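Local coordinates for protein dimethylsulfoniopropionate lyase (Roseovarius nubinhibens, PDB 4B29) that probably cleaves dimethylsulfoniopropionate, the reaction that releases dimethyl sulfide, with a cupin-type beta fold that carries a zinc ion, at residues Thr50-Leu55 with Phe127-Leu132; Asn113-Phe118 with Gly137-Gly142; Glu119-Ser124 with Leu132-Gly137; Ser157-Arg162 with Pro197-Val202. One frame throughout, in Å; residues are numbered along the deposited sequence.

In the fold
Contacts 2, 3 and 4 lie in one mixed sheet of the cupin fold. Contacts 2 and 3 are successive parts of strand pair 115-122 with 133-139 and share Gly-137, centres about 16 Å apart; contact 4 joins the next two strands, its centre about 10 Å from that of contact 2. Contact 1 shares Leu-132 with contact 3, centres about 10 Å apart, and joins the loop before strand 56-57 to the turn after strand 127-128, at the sheet's outer side. The zinc ion, bound by His-150, Glu-154 and His-189, is about 8 Å from the side chain of Thr-135 (contact 3) and 10 Å from that of Thr-200 (contact 4). A 1,2-ethanediol, probably from the crystallisation liquor, is hydrogen-bonded to both.

Contact 1 (Thr50-Leu55 with Phe127-Leu132); sequences TWPEDL and FLTQSL
The indole of Trp-51 carries CD of Pro-52 on one face, offset toward the rim, while Leu-132 CD2 approaches the ring obliquely, 4.5 Å from CE3. The second flat group, the carboxylate of Asp-54, is met on the syn side of OD1 by the hydroxyl of Thr-129, which donates a 2.8 Å hydrogen bond from OG1 and stands 18° out of the carboxylate plane. Thr-129 OG1 also accepts from Ser-131 N at 3.0 Å, forming an ST turn just after strand 127-128, next to the outermost strand 56-57 of the cupin sheet. A chi1 of -179° turns OG1 of Thr-129 away from its own amide, toward Asp-54, and the two bonds fix its rotation.

Around this polar core the packing is apolar. Pro-52 crosses Leu-132 at about a right angle, CD lying 3.8 Å from CD2, and Leu-55 sets CD2 against Thr-129 CG2 at 3.5 Å. Trp-51 and Phe-127, one from each segment, both touch helix 24-41, which lies against this seam. Two waters finish it: one donates to both Thr-50 O and Ser-131 O, and the other joins Asp-54 OD2, at 2.5 Å, to Gln-130 N.

Contact 2 (Asn113-Phe118 with Gly137-Gly142); sequences NRFGWF and GYWGPG. With PO4 (phosphate ion), chain E.
Two neighbouring antiparallel strands of the cupin sheet, 115-122 and 133-139, meet here through Gly-116 and Tyr-138, a hydrogen-bonded pair flanked by the non-hydrogen-bonded pairs Phe-115 with Trp-139 and Trp-117 with Gly-137. Tyr-138 N gives a 3.0 Å bond to Gly-116 O, and Gly-116 N returns one to Tyr-138 O. The ladder runs one step past the strand, where Gly-140 N donates to Arg-114 O.

On the face of Phe-115 and Trp-139 the two side chains lie side by side and point the same way. Phe-115 brings CD2 over one face of the indole, offset toward its rim, 3.2 Å from NE1 and 3.4 Å from CE2 of Trp-139, with the ring plane and that of the five-membered ring inclined by 31°. Phe-111 meets both rings from outside the pair.

Beyond the strand ends, Arg-114 clamps the loop 140-142, its two terminal nitrogens end-on to one carbonyl oxygen. Its chain bends at chi3 (-65°), which turns the guanidinium so that Arg-114 NH1 at 2.9 Å and NH2 at 3.0 Å both donate to Pro-141 O, in the guanidinium plane. NH2 also forms a salt bridge with Asp-110. Arg-114 NH1 also donates to O4 of a bound phosphate at 3.0 Å. Phosphate O2 lies at the edge of the Tyr-138 ring, 2.5 Å from Tyr-138 OH, which is also bonded to Asp-74 O; the ion, probably from the crystallisation liquor, is bonded to His-70 too. Antiparallel neighbours followed by a loop to strand 144-149 of the second sheet fit the double-stranded beta-helix of cupins.

Contact 3 (Glu119-Ser124 with Leu132-Gly137); sequences ELAGPS and LRVTVG. With EDO (1,2-ethanediol), chain F.
The long chains of Glu-119 and Arg-133 leave the backbone pointing away from their own amides (chi1 -175° and 179°) and run extended, crossing at about a right angle. Their carboxylate and guanidinium planes are 71° apart, and OE1 of Glu-119 makes only a long salt bridge, 3.9 Å, with NH2 of Arg-133. A water between them receives a weak bond from Arg-133 NE and gives a weak one to Glu-119 OE2. Stronger holds fix each partner: Ser-124 reaches back to the carboxylate of Glu-119 with OG on OE1 and N on OE2, each at 2.9 Å and each on the syn side, while Arg-99 pairs with OE1 as well. Arg-133 has its main charge partner in Asp-212, and its guanidinium has CG2 of Thr-135 over the centre of one face.

The backbones meet in a classic beta bulge, with Leu-120 and Ala-121 both opposite Val-134. Val-134 O accepts from Leu-120 N at 2.8 Å and more distantly from Ala-121 N at 3.3 Å, and Val-134 N answers with a 2.7 Å bond to Ala-121 O. The extra residue lies where strand 115-122 turns its corner in the cupin sheet. On their shared face, Ala-121 CB packs on Val-134 CB at 4.2 Å, and Leu-120 CD2 lies near Val-134 CG1; Leu-120 also touches helix 24-41. The carbonyl oxygen of Leu-132 is buried with no polar partner, though Gly-122 CA offers it a CA-H...O contact. On the face of Glu-119, Thr-135 OG1 shares a 2.8 Å hydrogen bond with O2 of 1,2-ethanediol and accepts one from Trp-204 NE1.

Contact 4 (Ser157-Arg162 with Pro197-Val202); sequences SVVSGR and PILTLV. With EDO (1,2-ethanediol), chain F.
The carbonyl oxygen of Leu-199 is gripped by two successive amides, Val-159 N at 2.7 Å and Ser-160 N at 3.2 Å, the mark of a classic beta bulge between neighbouring antiparallel strands of the cupin sheet. The chain turns a corner at Ser-160 and passes on to the other sheet; Leu-199 N still bonds back to Ser-160 O, and Arg-162 N reaches Pro-197 O at 3.0 Å beyond it. Gly-161, with positive phi, brings its CA to 3.1 Å from Pro-197 O.

At the other end Leu-201 O is held twice by one residue, through Ser-157 N at 2.9 Å and Ser-157 OG at 2.8 Å. A chi1 of 71° keeps the hydroxyl beside its own amide, so that N and OG of Ser-157 converge on Leu-201 O, and Trp-38 NE1 bonds the hydroxyl from outside.

Val-158 and Ile-198 cross at about a right angle, CG1 on CG1 at 3.8 Å, while Val-159 CG2 meets Leu-201 CB. Helix 83-92 packs on Val-159 and Leu-199. Thr-200, on the same face as Val-158 and away from Leu-199 and helix 83-92, shares through OG1 a 2.7 Å hydrogen bond with O1 of 1,2-ethanediol.

Contact 1 (Thr50-Leu55 with Phe127-Leu132)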
loop_
_atom_site.group_PDB
_atom_site.type_symbol
_atom_site.label_atom_id
_atom_site.label_comp_id
_atom_site.label_asym_id
_atom_site.label_seq_id
_atom_site.Cartn_x
_atom_site.Cartn_y
_atom_site.Cartn_z
ATOM N N THR A 50 -6.006 14.382 7.936
ATOM C CA THR A 50 -5.349 14.544 9.218
ATOM C C THR A 50 -5.077 13.166 9.813
ATOM O O THR A 50 -5.909 12.251 9.706
ATOM C CB THR A 50 -6.308 15.339 10.149
ATOM O OG1 THR A 50 -6.534 16.605 9.521
ATOM C CG2 THR A 50 -5.658 15.600 11.505
ATOM N N TRP A 51 -3.937 12.997 10.479
ATOM C CA TRP A 51 -3.666 11.699 11.089
ATOM C C TRP A 51 -4.616 11.512 12.269
ATOM O O TRP A 51 -4.690 12.394 13.081
ATOM C CB TRP A 51 -2.239 11.676 11.620
ATOM C CG TRP A 51 -1.818 10.282 12.080
ATOM C CD1 TRP A 51 -1.773 9.833 13.376
ATOM C CD2 TRP A 51 -1.434 9.196 11.257
ATOM N NE1 TRP A 51 -1.358 8.526 13.401
ATOM C CE2 TRP A 51 -1.123 8.105 12.117
ATOM C CE3 TRP A 51 -1.280 9.030 9.864
ATOM C CZ2 TRP A 51 -0.696 6.865 11.642
ATOM C CZ3 TRP A 51 -0.823 7.778 9.390
ATOM C CH2 TRP A 51 -0.552 6.711 10.282
ATOM N N PRO A 52 -5.312 10.369 12.333
ATOM C CA PRO A 52 -6.372 10.192 13.357
ATOM C C PRO A 52 -5.793 10.129 14.785
ATOM O O PRO A 52 -4.697 9.616 14.979
ATOM C CB PRO A 52 -7.033 8.869 12.961
ATOM C CG PRO A 52 -6.192 8.202 11.907
ATOM C CD PRO A 52 -5.200 9.244 11.380
ATOM N N GLU A 53 -6.525 10.659 15.758
ATOM C CA GLU A 53 -6.073 10.603 17.128
ATOM C C GLU A 53 -6.678 9.382 17.854
ATOM O O GLU A 53 -6.375 9.148 19.037
ATOM C CB GLU A 53 -6.405 11.933 17.847
ATOM C CG GLU A 53 -5.406 13.072 17.525
ATOM C CD GLU A 53 -3.920 12.685 17.743
ATOM O OE1 GLU A 53 -3.560 12.225 18.854
ATOM O OE2 GLU A 53 -3.107 12.849 16.791
ATOM N N ASP A 54 -7.488 8.586 17.152
ATOM C CA ASP A 54 -8.215 7.510 17.824
ATOM C C ASP A 54 -7.818 6.088 17.417
ATOM O O ASP A 54 -8.592 5.158 17.602
ATOM C CB ASP A 54 -9.715 7.710 17.645
ATOM C CG ASP A 54 -10.154 7.595 16.196
ATOM O OD1 ASP A 54 -9.295 7.410 15.287
ATOM O OD2 ASP A 54 -11.380 7.678 15.947
ATOM N N LEU A 55 -6.655 5.907 16.802
ATOM C CA LEU A 55 -6.279 4.571 16.320
ATOM C C LEU A 55 -6.107 3.622 17.518
ATOM O O LEU A 55 -5.473 4.018 18.526
ATOM C CB LEU A 55 -4.946 4.631 15.532
ATOM C CG LEU A 55 -5.058 5.299 14.156
ATOM C CD1 LEU A 55 -3.636 5.803 13.803
ATOM C CD2 LEU A 55 -5.431 4.231 13.251
ATOM N N PHE A 127 -4.819 -1.468 13.168
ATOM C CA PHE A 127 -5.287 -0.489 14.116
ATOM C C PHE A 127 -6.590 0.042 13.572
ATOM O O PHE A 127 -6.723 0.282 12.379
ATOM C CB PHE A 127 -4.281 0.650 14.227
ATOM C CG PHE A 127 -2.956 0.163 14.769
ATOM C CD1 PHE A 127 -1.979 -0.328 13.896
ATOM C CD2 PHE A 127 -2.720 0.171 16.135
ATOM C CE1 PHE A 127 -0.752 -0.833 14.415
ATOM C CE2 PHE A 127 -1.479 -0.299 16.665
ATOM C CZ PHE A 127 -0.518 -0.792 15.797
ATOM N N LEU A 128 -7.595 0.110 14.446
ATOM C CA LEU A 128 -8.947 0.504 14.002
ATOM C C LEU A 128 -9.145 2.000 14.090
ATOM O O LEU A 128 -8.758 2.670 15.080
ATOM C CB LEU A 128 -10.022 -0.196 14.893
ATOM C CG LEU A 128 -10.000 -1.729 14.910
ATOM C CD1 LEU A 128 -11.208 -2.250 15.765
ATOM C CD2 LEU A 128 -10.004 -2.425 13.466
ATOM N N THR A 129 -9.762 2.535 13.017
ATOM C CA THR A 129 -10.234 3.920 12.999
ATOM C C THR A 129 -11.248 4.004 11.857
ATOM O O THR A 129 -11.208 3.216 10.899
ATOM C CB THR A 129 -9.108 4.945 12.768
ATOM O OG1 THR A 129 -9.651 6.276 12.784
ATOM C CG2 THR A 129 -8.399 4.666 11.408
ATOM N N GLN A 130 -12.145 4.993 11.961
ATOM C CA GLN A 130 -13.058 5.298 10.862
ATOM C C GLN A 130 -12.649 6.609 10.179
ATOM O O GLN A 130 -13.328 7.005 9.236
ATOM C CB GLN A 130 -14.490 5.463 11.425
ATOM C CG GLN A 130 -15.105 4.084 11.795
ATOM C CD GLN A 130 -15.476 3.229 10.609
ATOM O OE1 GLN A 130 -15.717 3.737 9.491
ATOM N NE2 GLN A 130 -15.593 1.907 10.832
ATOM N N SER A 131 -11.559 7.242 10.644
ATOM C CA SER A 131 -11.188 8.596 10.141
ATOM C C SER A 131 -10.308 8.529 8.902
ATOM O O SER A 131 -10.279 9.500 8.093
ATOM C CB SER A 131 -10.469 9.396 11.216
ATOM O OG SER A 131 -11.376 9.603 12.313
ATOM N N LEU A 132 -9.678 7.382 8.694
ATOM C CA LEU A 132 -8.753 7.263 7.571
ATOM C C LEU A 132 -8.636 5.783 7.246
ATOM O O LEU A 132 -9.036 4.946 8.060
ATOM C CB LEU A 132 -7.399 7.761 8.057
ATOM C CG LEU A 132 -6.302 7.914 6.983
ATOM C CD1 LEU A 132 -6.840 8.618 5.647
ATOM C CD2 LEU A 132 -5.153 8.667 7.659
HETATM O O HOH W 1 -8.433 11.876 9.266
HETATM O O HOH W 2 -12.726 6.896 13.988
#

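Contact 2 (Asn113-Phe118 with Gly137-Gly142)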
loop_
_atom_site.group_PDB
_atom_site.type_symbol
_atom_site.label_atom_id
_atom_site.label_comp_id
_atom_site.label_asym_id
_atom_site.label_seq_id
_atom_site.Cartn_x
_atom_site.Cartn_y
_atom_site.Cartn_z
ATOM N N ASN A 113 1.522 -14.823 -6.499
ATOM C CA ASN A 113 2.676 -15.224 -5.699
ATOM C C ASN A 113 3.539 -14.069 -5.239
ATOM O O ASN A 113 4.165 -14.122 -4.173
ATOM C CB ASN A 113 3.585 -16.161 -6.521
ATOM C CG ASN A 113 3.014 -17.559 -6.647
ATOM O OD1 ASN A 113 2.199 -18.008 -5.821
ATOM N ND2 ASN A 113 3.451 -18.270 -7.689
ATOM N N ARG A 114 3.628 -13.033 -6.069
ATOM C CA ARG A 114 4.663 -12.031 -5.878
ATOM C C ARG A 114 4.062 -10.625 -5.615
ATOM O O ARG A 114 4.765 -9.632 -5.659
ATOM C CB ARG A 114 5.619 -11.995 -7.107
ATOM C CG ARG A 114 6.281 -13.369 -7.295
ATOM C CD ARG A 114 7.525 -13.284 -8.212
ATOM N NE ARG A 114 7.088 -12.891 -9.554
ATOM C CZ ARG A 114 7.427 -11.736 -10.125
ATOM N NH1 ARG A 114 8.207 -10.870 -9.477
ATOM N NH2 ARG A 114 6.986 -11.458 -11.341
ATOM N N PHE A 115 2.793 -10.603 -5.258
ATOM C CA PHE A 115 2.164 -9.334 -4.825
ATOM C C PHE A 115 1.285 -9.638 -3.621
ATOM O O PHE A 115 0.769 -10.760 -3.458
ATOM C CB PHE A 115 1.330 -8.742 -5.969
ATOM C CG PHE A 115 -0.057 -8.281 -5.553
ATOM C CD1 PHE A 115 -1.122 -9.183 -5.593
ATOM C CD2 PHE A 115 -0.285 -6.973 -5.092
ATOM C CE1 PHE A 115 -2.424 -8.797 -5.236
ATOM C CE2 PHE A 115 -1.606 -6.580 -4.700
ATOM C CZ PHE A 115 -2.644 -7.489 -4.789
ATOM N N GLY A 116 1.082 -8.638 -2.777
ATOM C CA GLY A 116 -0.023 -8.750 -1.800
ATOM C C GLY A 116 -0.228 -7.377 -1.172
ATOM O O GLY A 116 0.515 -6.436 -1.442
ATOM N N TRP A 117 -1.242 -7.261 -0.333
ATOM C CA TRP A 117 -1.475 -5.989 0.343
ATOM C C TRP A 117 -2.049 -6.255 1.732
ATOM O O TRP A 117 -2.542 -7.364 2.010
ATOM C CB TRP A 117 -2.476 -5.116 -0.458
ATOM C CG TRP A 117 -3.873 -5.641 -0.546
ATOM C CD1 TRP A 117 -4.334 -6.618 -1.364
ATOM C CD2 TRP A 117 -5.002 -5.195 0.233
ATOM N NE1 TRP A 117 -5.704 -6.808 -1.164
ATOM C CE2 TRP A 117 -6.126 -5.948 -0.183
ATOM C CE3 TRP A 117 -5.158 -4.226 1.228
ATOM C CZ2 TRP A 117 -7.416 -5.757 0.364
ATOM C CZ3 TRP A 117 -6.438 -4.041 1.786
ATOM C CH2 TRP A 117 -7.542 -4.809 1.338
ATOM N N PHE A 118 -2.034 -5.221 2.569
ATOM C CA PHE A 118 -2.720 -5.361 3.842
ATOM C C PHE A 118 -3.207 -3.990 4.292
ATOM O O PHE A 118 -2.773 -2.944 3.773
ATOM C CB PHE A 118 -1.815 -6.011 4.900
ATOM C CG PHE A 118 -0.612 -5.176 5.340
ATOM C CD1 PHE A 118 -0.672 -4.262 6.412
ATOM C CD2 PHE A 118 0.611 -5.345 4.695
ATOM C CE1 PHE A 118 0.487 -3.549 6.843
ATOM C CE2 PHE A 118 1.761 -4.652 5.131
ATOM C CZ PHE A 118 1.718 -3.729 6.170
ATOM N N GLY A 137 0.996 -2.012 -0.215
ATOM C CA GLY A 137 1.018 -3.025 -1.274
ATOM C C GLY A 137 2.484 -3.308 -1.632
ATOM O O GLY A 137 3.362 -2.426 -1.432
ATOM N N TYR A 138 2.765 -4.539 -2.048
ATOM C CA TYR A 138 4.092 -4.897 -2.592
ATOM C C TYR A 138 3.873 -5.621 -3.897
ATOM O O TYR A 138 2.979 -6.475 -4.011
ATOM C CB TYR A 138 4.822 -5.835 -1.632
ATOM C CG TYR A 138 6.146 -6.319 -2.224
ATOM C CD1 TYR A 138 7.296 -5.564 -2.051
ATOM C CD2 TYR A 138 6.177 -7.499 -2.979
ATOM C CE1 TYR A 138 8.555 -6.029 -2.606
ATOM C CE2 TYR A 138 7.400 -7.957 -3.568
ATOM C CZ TYR A 138 8.551 -7.217 -3.324
ATOM O OH TYR A 138 9.738 -7.687 -3.890
ATOM N N TRP A 139 4.678 -5.274 -4.907
ATOM C CA TRP A 139 4.692 -6.005 -6.166
ATOM C C TRP A 139 6.139 -6.314 -6.533
ATOM O O TRP A 139 6.975 -5.421 -6.534
ATOM C CB TRP A 139 4.144 -5.120 -7.303
ATOM C CG TRP A 139 2.665 -4.894 -7.204
ATOM C CD1 TRP A 139 1.691 -5.530 -7.913
ATOM C CD2 TRP A 139 1.994 -3.926 -6.359
ATOM N NE1 TRP A 139 0.450 -5.008 -7.572
ATOM C CE2 TRP A 139 0.616 -4.041 -6.617
ATOM C CE3 TRP A 139 2.447 -2.984 -5.429
ATOM C CZ2 TRP A 139 -0.350 -3.251 -5.949
ATOM C CZ3 TRP A 139 1.493 -2.165 -4.785
ATOM C CH2 TRP A 139 0.112 -2.337 -5.053
ATOM N N GLY A 140 6.409 -7.581 -6.837
ATOM C CA GLY A 140 7.801 -7.895 -7.285
ATOM C C GLY A 140 8.020 -7.333 -8.697
ATOM O O GLY A 140 7.106 -6.848 -9.368
ATOM N N PRO A 141 9.267 -7.439 -9.189
ATOM C CA PRO A 141 9.541 -6.970 -10.549
ATOM C C PRO A 141 8.741 -7.668 -11.633
ATOM O O PRO A 141 8.315 -8.810 -11.489
ATOM C CB PRO A 141 11.044 -7.306 -10.748
ATOM C CG PRO A 141 11.587 -7.645 -9.414
ATOM C CD PRO A 141 10.417 -8.081 -8.543
ATOM N N GLY A 142 8.564 -6.992 -12.762
ATOM C CA GLY A 142 7.955 -7.631 -13.932
ATOM C C GLY A 142 6.499 -7.973 -13.827
ATOM O O GLY A 142 6.041 -8.990 -14.365
HETATM P P PO4 E . 11.084 -10.744 -6.078
HETATM O O1 PO4 E . 11.503 -11.851 -5.083
HETATM O O2 PO4 E . 10.388 -9.588 -5.381
HETATM O O3 PO4 E . 12.339 -10.101 -6.616
HETATM O O4 PO4 E . 10.147 -11.262 -7.161
#

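Contact 3 (Glu119-Ser124 with Leu132-Gly137)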
loop_
_atom_site.group_PDB
_atom_site.type_symbol
_atom_site.label_atom_id
_atom_site.label_comp_id
_atom_site.label_asym_id
_atom_site.label_seq_id
_atom_site.Cartn_x
_atom_site.Cartn_y
_atom_site.Cartn_z
ATOM N N GLU A 119 -4.100 -3.982 5.286
ATOM C CA GLU A 119 -4.642 -2.703 5.779
ATOM C C GLU A 119 -3.997 -2.417 7.122
ATOM O O GLU A 119 -4.206 -3.152 8.099
ATOM C CB GLU A 119 -6.176 -2.831 5.918
ATOM C CG GLU A 119 -6.888 -1.515 6.321
ATOM C CD GLU A 119 -8.418 -1.700 6.360
ATOM O OE1 GLU A 119 -8.954 -2.737 5.901
ATOM O OE2 GLU A 119 -9.043 -0.917 7.093
ATOM N N LEU A 120 -3.158 -1.393 7.170
ATOM C CA LEU A 120 -2.481 -1.073 8.406
ATOM C C LEU A 120 -3.435 -0.417 9.386
ATOM O O LEU A 120 -3.447 -0.749 10.591
ATOM C CB LEU A 120 -1.318 -0.114 8.090
ATOM C CG LEU A 120 -0.579 0.469 9.289
ATOM C CD1 LEU A 120 -0.040 -0.711 10.241
ATOM C CD2 LEU A 120 0.557 1.404 8.815
ATOM N N ALA A 121 -4.204 0.551 8.892
ATOM C CA ALA A 121 -5.115 1.317 9.787
ATOM C C ALA A 121 -6.392 1.546 9.018
ATOM O O ALA A 121 -6.387 1.805 7.802
ATOM C CB ALA A 121 -4.529 2.650 10.222
ATOM N N GLY A 122 -7.524 1.442 9.723
ATOM C CA GLY A 122 -8.772 1.748 9.064
ATOM C C GLY A 122 -9.876 0.886 9.674
ATOM O O GLY A 122 -9.672 0.245 10.744
ATOM N N PRO A 123 -11.017 0.808 9.004
ATOM C CA PRO A 123 -12.152 0.087 9.610
ATOM C C PRO A 123 -11.788 -1.373 9.911
ATOM O O PRO A 123 -12.213 -1.909 10.937
ATOM C CB PRO A 123 -13.222 0.158 8.517
ATOM C CG PRO A 123 -12.959 1.579 7.907
ATOM C CD PRO A 123 -11.440 1.663 7.861
ATOM N N SER A 124 -10.947 -1.972 9.065
ATOM C CA SER A 124 -10.491 -3.370 9.310
ATOM C C SER A 124 -8.955 -3.481 9.319
ATOM O O SER A 124 -8.377 -4.493 8.859
ATOM C CB SER A 124 -11.145 -4.392 8.391
ATOM O OG SER A 124 -11.269 -3.976 7.091
ATOM N N LEU A 132 -9.678 7.382 8.694
ATOM C CA LEU A 132 -8.753 7.263 7.571
ATOM C C LEU A 132 -8.636 5.783 7.246
ATOM O O LEU A 132 -9.036 4.946 8.060
ATOM C CB LEU A 132 -7.399 7.761 8.057
ATOM C CG LEU A 132 -6.302 7.914 6.983
ATOM C CD1 LEU A 132 -6.840 8.618 5.647
ATOM C CD2 LEU A 132 -5.153 8.667 7.659
ATOM N N ARG A 133 -8.116 5.473 6.061
ATOM C CA ARG A 133 -7.722 4.105 5.789
ATOM C C ARG A 133 -6.319 4.163 5.185
ATOM O O ARG A 133 -6.052 5.021 4.318
ATOM C CB ARG A 133 -8.724 3.487 4.838
ATOM C CG ARG A 133 -8.441 2.098 4.450
ATOM C CD ARG A 133 -9.590 1.611 3.539
ATOM N NE ARG A 133 -9.563 0.167 3.358
ATOM C CZ ARG A 133 -9.385 -0.471 2.209
ATOM N NH1 ARG A 133 -9.135 0.182 1.082
ATOM N NH2 ARG A 133 -9.430 -1.777 2.192
ATOM N N VAL A 134 -5.447 3.294 5.692
ATOM C CA VAL A 134 -4.040 3.256 5.255
ATOM C C VAL A 134 -3.769 1.814 4.840
ATOM O O VAL A 134 -3.879 0.889 5.647
ATOM C CB VAL A 134 -3.092 3.611 6.405
ATOM C CG1 VAL A 134 -1.628 3.536 5.876
ATOM C CG2 VAL A 134 -3.348 4.990 6.942
ATOM N N THR A 135 -3.400 1.610 3.574
ATOM C CA THR A 135 -3.058 0.271 3.102
ATOM C C THR A 135 -1.620 0.245 2.583
ATOM O O THR A 135 -1.022 1.289 2.325
ATOM C CB THR A 135 -3.976 -0.283 2.003
ATOM O OG1 THR A 135 -3.926 0.581 0.844
ATOM C CG2 THR A 135 -5.411 -0.371 2.513
ATOM N N VAL A 136 -1.094 -0.965 2.465
ATOM C CA VAL A 136 0.294 -1.148 1.989
ATOM C C VAL A 136 0.255 -2.210 0.901
ATOM O O VAL A 136 -0.433 -3.234 1.049
ATOM C CB VAL A 136 1.210 -1.650 3.181
ATOM C CG1 VAL A 136 2.583 -2.195 2.614
ATOM C CG2 VAL A 136 1.448 -0.522 4.169
ATOM N N GLY A 137 0.996 -2.012 -0.215
ATOM C CA GLY A 137 1.018 -3.025 -1.274
ATOM C C GLY A 137 2.484 -3.308 -1.632
ATOM O O GLY A 137 3.362 -2.426 -1.432
HETATM C C1 EDO F . -1.915 -0.075 -1.944
HETATM O O1 EDO F . -0.864 -0.088 -2.913
HETATM C C2 EDO F . -2.588 -1.419 -2.027
HETATM O O2 EDO F . -3.735 -1.273 -1.215
HETATM O O HOH W 3 -11.538 -0.975 5.445
#

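Contact 4 (Ser157-Arg162 with Pro197-Val202)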
loop_
_atom_site.group_PDB
_atom_site.type_symbol
_atom_site.label_atom_id
_atom_site.label_comp_id
_atom_site.label_asym_id
_atom_site.label_seq_id
_atom_site.Cartn_x
_atom_site.Cartn_y
_atom_site.Cartn_z
ATOM N N SER A 157 1.764 6.634 -1.984
ATOM C CA SER A 157 3.183 7.048 -1.833
ATOM C C SER A 157 4.014 5.824 -2.133
ATOM O O SER A 157 3.582 4.679 -1.915
ATOM C CB SER A 157 3.527 7.618 -0.429
ATOM O OG SER A 157 3.530 6.575 0.566
ATOM N N VAL A 158 5.235 6.083 -2.628
ATOM C CA VAL A 158 6.183 4.996 -2.796
ATOM C C VAL A 158 7.141 4.932 -1.588
ATOM O O VAL A 158 7.735 5.942 -1.212
ATOM C CB VAL A 158 7.020 5.257 -4.076
ATOM C CG1 VAL A 158 8.007 4.028 -4.295
ATOM C CG2 VAL A 158 6.037 5.347 -5.254
ATOM N N VAL A 159 7.290 3.729 -1.022
ATOM C CA VAL A 159 8.198 3.583 0.121
ATOM C C VAL A 159 9.555 3.140 -0.390
ATOM O O VAL A 159 10.574 3.711 0.048
ATOM C CB VAL A 159 7.680 2.532 1.134
ATOM C CG1 VAL A 159 8.652 2.420 2.343
ATOM C CG2 VAL A 159 6.281 3.021 1.654
ATOM N N SER A 160 9.535 2.155 -1.259
ATOM C CA SER A 160 10.843 1.668 -1.791
ATOM C C SER A 160 10.614 1.061 -3.150
ATOM O O SER A 160 9.471 0.712 -3.553
ATOM C CB SER A 160 11.489 0.675 -0.778
ATOM O OG SER A 160 10.606 -0.390 -0.445
ATOM N N GLY A 161 11.689 0.934 -3.925
ATOM C CA GLY A 161 11.507 0.424 -5.289
ATOM C C GLY A 161 11.033 1.562 -6.195
ATOM O O GLY A 161 11.283 2.748 -5.918
ATOM N N ARG A 162 10.361 1.191 -7.278
ATOM C CA ARG A 162 9.869 2.187 -8.263
ATOM C C ARG A 162 8.947 1.489 -9.232
ATOM O O ARG A 162 9.003 0.251 -9.423
ATOM C CB ARG A 162 11.055 2.860 -8.991
ATOM C CG ARG A 162 11.743 1.951 -9.920
ATOM C CD ARG A 162 13.060 2.651 -10.488
ATOM N NE ARG A 162 12.987 3.742 -11.451
ATOM C CZ ARG A 162 12.941 3.593 -12.794
ATOM N NH1 ARG A 162 12.848 2.395 -13.351
ATOM N NH2 ARG A 162 12.980 4.649 -13.604
ATOM N N PRO A 197 11.218 -4.064 -7.767
ATOM C CA PRO A 197 9.892 -4.224 -7.114
ATOM C C PRO A 197 9.376 -2.826 -6.720
ATOM O O PRO A 197 10.041 -1.801 -6.928
ATOM C CB PRO A 197 10.249 -5.001 -5.860
ATOM C CG PRO A 197 11.602 -4.425 -5.435
ATOM C CD PRO A 197 12.322 -4.156 -6.793
ATOM N N ILE A 198 8.195 -2.786 -6.088
ATOM C CA ILE A 198 7.759 -1.542 -5.446
ATOM C C ILE A 198 6.967 -1.885 -4.186
ATOM O O ILE A 198 6.232 -2.865 -4.160
ATOM C CB ILE A 198 6.895 -0.631 -6.387
ATOM C CG1 ILE A 198 6.739 0.766 -5.752
ATOM C CG2 ILE A 198 5.534 -1.302 -6.809
ATOM C CD1 ILE A 198 6.089 1.766 -6.701
ATOM N N LEU A 199 7.188 -1.075 -3.165
ATOM C CA LEU A 199 6.463 -1.204 -1.879
ATOM C C LEU A 199 5.803 0.159 -1.663
ATOM O O LEU A 199 6.479 1.201 -1.735
ATOM C CB LEU A 199 7.477 -1.505 -0.785
ATOM C CG LEU A 199 6.983 -1.583 0.684
ATOM C CD1 LEU A 199 5.992 -2.735 0.840
ATOM C CD2 LEU A 199 8.184 -1.708 1.676
ATOM N N THR A 200 4.478 0.153 -1.407
ATOM C CA THR A 200 3.715 1.424 -1.361
ATOM C C THR A 200 2.969 1.539 -0.043
ATOM O O THR A 200 2.692 0.511 0.613
ATOM C CB THR A 200 2.649 1.480 -2.471
ATOM O OG1 THR A 200 1.786 0.341 -2.347
ATOM C CG2 THR A 200 3.364 1.417 -3.902
ATOM N N LEU A 201 2.647 2.777 0.317
ATOM C CA LEU A 201 1.794 3.022 1.491
ATOM C C LEU A 201 0.773 4.064 1.007
ATOM O O LEU A 201 1.151 5.110 0.435
ATOM C CB LEU A 201 2.637 3.494 2.695
ATOM C CG LEU A 201 1.735 3.626 3.945
ATOM C CD1 LEU A 201 2.494 3.197 5.229
ATOM C CD2 LEU A 201 1.285 5.081 4.047
ATOM N N VAL A 202 -0.513 3.769 1.202
ATOM C CA VAL A 202 -1.561 4.488 0.444
ATOM C C VAL A 202 -2.642 4.956 1.418
ATOM O O VAL A 202 -3.014 4.212 2.320
ATOM C CB VAL A 202 -2.182 3.507 -0.554
ATOM C CG1 VAL A 202 -3.363 4.128 -1.327
ATOM C CG2 VAL A 202 -1.077 3.008 -1.531
HETATM C C1 EDO F . -1.915 -0.075 -1.944
HETATM O O1 EDO F . -0.864 -0.088 -2.913
HETATM C C2 EDO F . -2.588 -1.419 -2.027
HETATM O O2 EDO F . -3.735 -1.273 -1.215
#